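Local atomic coordinates of fusolin (PDB entry 4OW5), a protein that probably acts as a copper-dependent, chitin-active lytic polysaccharide monooxygenase that enhances the virulence of entomopoxviruses and crystallizes in vivo into viral spindles. Residues A59-Q64 and R101-G106; Q65-A70 and C139-H144. All coordinates share one frame; numbering follows the deposited sequence.

Contact 1 (A59-Q64 and R101-G106)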
loop_
_atom_site.group_PDB
_atom_site.type_symbol
_atom_site.label_atom_id
_atom_site.label_comp_id
_atom_site.label_asym_id
_atom_site.label_seq_id
_atom_site.Cartn_x
_atom_site.Cartn_y
_atom_site.Cartn_z
ATOM N N ALA A 59 -6.530 -31.516 -2.219
ATOM C CA ALA A 59 -6.085 -30.234 -1.639
ATOM C C ALA A 59 -4.742 -30.394 -0.903
ATOM O O ALA A 59 -3.884 -29.511 -0.993
ATOM C CB ALA A 59 -7.138 -29.681 -0.699
ATOM N N GLN A 60 -4.545 -31.516 -0.205
ATOM C CA GLN A 60 -3.277 -31.744 0.507
ATOM C C GLN A 60 -2.159 -32.010 -0.491
ATOM O O GLN A 60 -1.041 -31.558 -0.249
ATOM C CB GLN A 60 -3.366 -32.876 1.541
ATOM C CG GLN A 60 -4.243 -32.483 2.696
ATOM C CD GLN A 60 -4.574 -33.594 3.645
ATOM O OE1 GLN A 60 -4.188 -34.736 3.455
ATOM N NE2 GLN A 60 -5.316 -33.258 4.689
ATOM N N TYR A 61 -2.463 -32.668 -1.627
ATOM C CA TYR A 61 -1.483 -32.918 -2.692
ATOM C C TYR A 61 -0.959 -31.593 -3.250
ATOM O O TYR A 61 0.233 -31.456 -3.534
ATOM C CB TYR A 61 -2.093 -33.763 -3.812
ATOM C CG TYR A 61 -1.178 -34.025 -4.985
ATOM C CD1 TYR A 61 -1.156 -33.167 -6.079
ATOM C CD2 TYR A 61 -0.468 -35.215 -5.084
ATOM C CE1 TYR A 61 -0.370 -33.432 -7.188
ATOM C CE2 TYR A 61 0.339 -35.488 -6.188
ATOM C CZ TYR A 61 0.353 -34.614 -7.258
ATOM O OH TYR A 61 1.100 -34.902 -8.370
ATOM N N MET A 62 -1.841 -30.616 -3.400
ATOM C CA MET A 62 -1.435 -29.286 -3.879
ATOM C C MET A 62 -0.367 -28.659 -2.936
ATOM O O MET A 62 0.604 -28.059 -3.404
ATOM C CB MET A 62 -2.687 -28.400 -3.997
ATOM C CG MET A 62 -2.390 -26.958 -4.214
ATOM S SD MET A 62 -3.851 -25.880 -4.376
ATOM C CE MET A 62 -4.728 -26.315 -2.973
ATOM N N PHE A 63 -0.544 -28.782 -1.626
ATOM C CA PHE A 63 0.423 -28.226 -0.660
ATOM C C PHE A 63 1.717 -29.063 -0.533
ATOM O O PHE A 63 2.832 -28.506 -0.460
ATOM C CB PHE A 63 -0.226 -28.120 0.738
ATOM C CG PHE A 63 -1.071 -26.904 0.989
ATOM C CD1 PHE A 63 -2.049 -26.520 0.094
ATOM C CD2 PHE A 63 -0.997 -26.234 2.190
ATOM C CE1 PHE A 63 -2.851 -25.404 0.348
ATOM C CE2 PHE A 63 -1.845 -25.179 2.476
ATOM C CZ PHE A 63 -2.723 -24.732 1.530
ATOM N N GLN A 64 1.554 -30.390 -0.419
ATOM C CA GLN A 64 2.670 -31.334 -0.287
ATOM C C GLN A 64 3.605 -31.283 -1.462
ATOM O O GLN A 64 4.807 -31.472 -1.271
ATOM C CB GLN A 64 2.142 -32.767 -0.148
ATOM C CG GLN A 64 3.238 -33.846 0.058
ATOM C CD GLN A 64 2.885 -35.226 -0.444
ATOM O OE1 GLN A 64 2.328 -35.402 -1.529
ATOM N NE2 GLN A 64 3.371 -36.245 0.251
ATOM N N ARG A 101 -7.891 -35.616 -10.739
ATOM C CA ARG A 101 -7.882 -37.069 -10.916
ATOM C C ARG A 101 -6.592 -37.617 -11.484
ATOM O O ARG A 101 -6.353 -38.808 -11.321
ATOM C CB ARG A 101 -9.035 -37.502 -11.858
ATOM C CG ARG A 101 -10.397 -37.332 -11.244
ATOM C CD ARG A 101 -11.488 -37.857 -12.160
ATOM N NE ARG A 101 -12.830 -37.493 -11.701
ATOM C CZ ARG A 101 -13.401 -36.297 -11.855
ATOM N NH1 ARG A 101 -12.741 -35.303 -12.447
ATOM N NH2 ARG A 101 -14.630 -36.080 -11.400
ATOM N N ILE A 102 -5.767 -36.783 -12.151
ATOM C CA ILE A 102 -4.546 -37.217 -12.845
ATOM C C ILE A 102 -3.309 -36.653 -12.157
ATOM O O ILE A 102 -3.112 -35.430 -12.118
ATOM C CB ILE A 102 -4.598 -36.784 -14.334
ATOM C CG1 ILE A 102 -5.874 -37.329 -15.013
ATOM C CG2 ILE A 102 -3.362 -37.270 -15.087
ATOM C CD1 ILE A 102 -6.240 -36.606 -16.309
ATOM N N ARG A 103 -2.437 -37.559 -11.714
ATOM C CA ARG A 103 -1.231 -37.231 -10.984
ATOM C C ARG A 103 0.003 -37.909 -11.555
ATOM O O ARG A 103 0.009 -39.131 -11.632
ATOM C CB ARG A 103 -1.374 -37.714 -9.562
ATOM C CG ARG A 103 -2.327 -36.936 -8.772
ATOM C CD ARG A 103 -2.483 -37.600 -7.445
ATOM N NE ARG A 103 -3.397 -36.839 -6.603
ATOM C CZ ARG A 103 -3.780 -37.207 -5.391
ATOM N NH1 ARG A 103 -3.323 -38.328 -4.852
ATOM N NH2 ARG A 103 -4.599 -36.453 -4.702
ATOM N N PRO A 104 1.076 -37.191 -11.877
ATOM C CA PRO A 104 1.218 -35.720 -11.889
ATOM C C PRO A 104 0.332 -35.092 -12.997
ATOM O O PRO A 104 -0.074 -35.803 -13.917
ATOM C CB PRO A 104 2.721 -35.518 -12.127
ATOM C CG PRO A 104 3.196 -36.757 -12.809
ATOM C CD PRO A 104 2.282 -37.873 -12.398
ATOM N N PHE A 105 -0.052 -33.798 -12.902
ATOM C CA PHE A 105 0.385 -32.857 -11.888
ATOM C C PHE A 105 -0.756 -32.495 -10.907
ATOM O O PHE A 105 -0.590 -31.587 -10.103
ATOM C CB PHE A 105 0.967 -31.616 -12.578
ATOM C CG PHE A 105 2.280 -31.929 -13.249
ATOM C CD1 PHE A 105 2.333 -32.219 -14.606
ATOM C CD2 PHE A 105 3.440 -32.072 -12.502
ATOM C CE1 PHE A 105 3.535 -32.586 -15.211
ATOM C CE2 PHE A 105 4.649 -32.420 -13.116
ATOM C CZ PHE A 105 4.676 -32.712 -14.463
ATOM N N GLY A 106 -1.859 -33.237 -10.932
ATOM C CA GLY A 106 -2.984 -33.006 -10.029
ATOM C C GLY A 106 -3.670 -31.693 -10.314
ATOM O O GLY A 106 -3.558 -31.167 -11.421
#
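Tyr61 carries its ring out from the helix with CG anti to the backbone N (chi1 177°), while Arg103 reaches back with a side chain extended from CG to NE; the two run past each other in opposite directions and meet face to face. Their planes lie only 2° apart, with the guanidinium shifted toward the rim of the ring, where Arg103 NE stands 3.7 Å from Tyr61 CD2. The stack is thus parallel-displaced, a geometry that puts cationic charge over the pi cloud while leaving the N-H groups in the guanidinium plane to point elsewhere. Arg103 NH2, for one, hydrogen-bonds Ser57 OG one turn earlier on the same helix, which helps to fix the rotation of the group above the ring. Farther back along the chain, Arg103 CD sits over the ring face 4.1 Å from the centroid of Tyr61, a CH-pi contact, so aliphatic and charged parts of one arginine both use the same face.

The rest of the ring meets backbone. Phe105 O lies at the edge, near the ring plane, 3.5 Å from Tyr61 CE1, and Tyr61 OH touches Pro104 CA at 3.6 Å. Gly106, without a side chain, lets the backbone come close beside the ring, its CA 3.9 Å obliquely from Tyr61 CE1, and its positive phi suits glycine. Two consecutive cis peptides, before Pro104 and before Phe105, and a hydrogen bond from Gly106 N to Ile102 O shape this tight turn.

The contact fastens the outer side of helix 52-64 to the long loop between helix 80-87 and strand 120-123. On the same helix, Met62 and Phe63 pack on helix 32-47, whereas Phe105 turns away from Tyr61 and rests on strand 70-72.

Contact 2 (Q65-A70 and C139-H144)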
loop_
_atom_site.group_PDB
_atom_site.type_symbol
_atom_site.label_atom_id
_atom_site.label_comp_id
_atom_site.label_asym_id
_atom_site.label_seq_id
_atom_site.Cartn_x
_atom_site.Cartn_y
_atom_site.Cartn_z
ATOM N N GLN A 65 3.091 -31.048 -2.683
ATOM C CA GLN A 65 3.931 -31.042 -3.896
ATOM C C GLN A 65 4.482 -29.665 -4.198
ATOM O O GLN A 65 4.556 -29.289 -5.362
ATOM C CB GLN A 65 3.106 -31.561 -5.087
ATOM C CG GLN A 65 2.713 -33.031 -4.940
ATOM C CD GLN A 65 3.911 -33.942 -5.047
ATOM O OE1 GLN A 65 4.599 -34.000 -6.071
ATOM N NE2 GLN A 65 4.286 -34.574 -3.963
ATOM N N ASP A 66 4.960 -28.948 -3.179
ATOM C CA ASP A 66 5.466 -27.593 -3.338
ATOM C C ASP A 66 6.754 -27.547 -4.161
ATOM O O ASP A 66 7.047 -26.503 -4.675
ATOM C CB ASP A 66 5.660 -26.897 -1.977
ATOM C CG ASP A 66 6.659 -27.500 -0.994
ATOM O OD1 ASP A 66 7.155 -28.643 -1.244
ATOM O OD2 ASP A 66 6.908 -26.870 0.032
ATOM N N ASN A 67 7.462 -28.680 -4.357
ATOM C CA ASN A 67 8.673 -28.772 -5.168
ATOM C C ASN A 67 8.338 -29.308 -6.578
ATOM O O ASN A 67 9.255 -29.482 -7.369
ATOM C CB ASN A 67 9.701 -29.658 -4.443
ATOM C CG ASN A 67 9.305 -31.123 -4.377
ATOM O OD1 ASN A 67 8.156 -31.502 -4.649
ATOM N ND2 ASN A 67 10.209 -31.959 -3.971
ATOM N N GLU A 68 7.039 -29.594 -6.888
ATOM C CA GLU A 68 6.640 -30.119 -8.189
ATOM C C GLU A 68 5.535 -29.253 -8.827
ATOM O O GLU A 68 4.555 -29.755 -9.369
ATOM C CB GLU A 68 6.213 -31.598 -8.081
ATOM C CG GLU A 68 6.283 -32.331 -9.409
ATOM C CD GLU A 68 6.001 -33.818 -9.305
ATOM O OE1 GLU A 68 6.966 -34.614 -9.379
ATOM O OE2 GLU A 68 4.828 -34.189 -9.082
ATOM N N TYR A 69 5.752 -27.939 -8.837
ATOM C CA TYR A 69 4.865 -27.017 -9.530
ATOM C C TYR A 69 5.458 -26.915 -10.901
ATOM O O TYR A 69 6.235 -26.001 -11.201
ATOM C CB TYR A 69 4.734 -25.672 -8.802
ATOM C CG TYR A 69 3.635 -25.679 -7.773
ATOM C CD1 TYR A 69 3.636 -26.592 -6.733
ATOM C CD2 TYR A 69 2.608 -24.740 -7.817
ATOM C CE1 TYR A 69 2.585 -26.652 -5.826
ATOM C CE2 TYR A 69 1.605 -24.726 -6.863
ATOM C CZ TYR A 69 1.565 -25.713 -5.892
ATOM O OH TYR A 69 0.558 -25.731 -4.962
ATOM N N ALA A 70 5.208 -27.974 -11.681
ATOM C CA ALA A 70 5.858 -28.211 -12.952
ATOM C C ALA A 70 4.926 -28.503 -14.090
ATOM O O ALA A 70 3.790 -28.944 -13.899
ATOM C CB ALA A 70 6.799 -29.403 -12.792
ATOM N N CYS A 139 15.772 -23.243 -4.125
ATOM C CA CYS A 139 16.080 -24.454 -3.387
ATOM C C CYS A 139 15.790 -25.697 -4.226
ATOM O O CYS A 139 14.622 -26.075 -4.359
ATOM C CB CYS A 139 15.271 -24.451 -2.096
ATOM S SG CYS A 139 15.595 -25.837 -0.979
ATOM N N PRO A 140 16.826 -26.381 -4.770
ATOM C CA PRO A 140 16.552 -27.609 -5.533
ATOM C C PRO A 140 16.487 -28.793 -4.583
ATOM O O PRO A 140 17.453 -29.053 -3.876
ATOM C CB PRO A 140 17.746 -27.706 -6.472
ATOM C CG PRO A 140 18.888 -27.094 -5.676
ATOM C CD PRO A 140 18.280 -26.105 -4.710
ATOM N N THR A 141 15.348 -29.473 -4.514
ATOM C CA THR A 141 15.250 -30.665 -3.689
ATOM C C THR A 141 15.901 -31.842 -4.453
ATOM O O THR A 141 16.309 -32.817 -3.829
ATOM C CB THR A 141 13.813 -30.921 -3.281
ATOM O OG1 THR A 141 13.024 -31.165 -4.428
ATOM C CG2 THR A 141 13.228 -29.763 -2.493
ATOM N N ALA A 142 15.920 -31.777 -5.804
ATOM C CA ALA A 142 16.607 -32.726 -6.678
ATOM C C ALA A 142 17.470 -31.923 -7.617
ATOM O O ALA A 142 16.971 -31.014 -8.281
ATOM C CB ALA A 142 15.631 -33.563 -7.460
ATOM N N ILE A 143 18.733 -32.274 -7.719
ATOM C CA ILE A 143 19.676 -31.551 -8.575
ATOM C C ILE A 143 19.505 -31.954 -10.040
ATOM O O ILE A 143 19.616 -33.125 -10.377
ATOM C CB ILE A 143 21.135 -31.767 -8.091
ATOM C CG1 ILE A 143 21.332 -31.269 -6.631
ATOM C CG2 ILE A 143 22.124 -31.071 -9.047
ATOM C CD1 ILE A 143 21.135 -29.781 -6.453
ATOM N N HIS A 144 19.285 -30.979 -10.909
ATOM C CA HIS A 144 19.184 -31.207 -12.352
ATOM C C HIS A 144 19.965 -30.172 -13.113
ATOM O O HIS A 144 19.726 -28.963 -12.977
ATOM C CB HIS A 144 17.759 -31.216 -12.908
ATOM C CG HIS A 144 16.843 -32.185 -12.252
ATOM N ND1 HIS A 144 17.083 -33.559 -12.258
ATOM C CD2 HIS A 144 15.709 -31.946 -11.566
ATOM C CE1 HIS A 144 16.099 -34.089 -11.547
ATOM N NE2 HIS A 144 15.279 -33.166 -11.092
#
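Thr141 OG1 accepts a hydrogen bond from Asn67 ND2 at 3.0 Å, and it also has a weak hydrogen bond with the carbonyl oxygen of His1. The hydrogen bond from Asn67 is moderately bent, 148° at the hydrogen, and the hydroxyl oxygen sits 22° out of the amide plane of Asn67. Both side chains place the polar group between backbone N and carbonyl carbon, which turns amide and hydroxyl toward one another as the two side chains cross at about a right angle. Beside the bond, the methyl Thr141 CG2 lies 4.0 Å from Asn67 CB, so threonine supplies an acceptor and a small apolar surface together. Asparagine suits the other side because its short amide brings a donor across the 7.0 Å between Asn67 CA and Thr141 CA.

Asn67 is the third residue of a type I turn, Gln65 to Glu68, closed by Glu68 N to Gln65 O at 2.9 Å. Its backbone bonds to that of Gly2, and Thr141 and Ala142 pair with His1, so the N-terminus is held between the two segments; Glu68 OE1 also bonds His1 NE2. His1 and His144 bind copper or zinc in this protein, although no metal is bound to this chain. As elsewhere in the family, an N-terminal histidine, binding through its amino group and ring, with a second histidine forms the histidine brace of lytic polysaccharide monooxygenases.

How the contacts relate
The two contacts lie about 14 Å apart, centre to centre, both within the lytic polysaccharide monooxygenase part of the chain. Their segments alternate in sequence: 59-64 runs directly into 65-70, then come 101-106 and 139-144. The end of helix 52-64 and the following turn therefore reach two distant parts of the chain in succession, first a loop and then the end of strand 131-140. Direct touches join the pairs, with Met62 O in a probable hydrogen bond to Tyr69 OH and the ring of Phe105 against Ala70 O. Together they connect the helical region to the strands and to the surroundings of His1, near which Phe105 also lies.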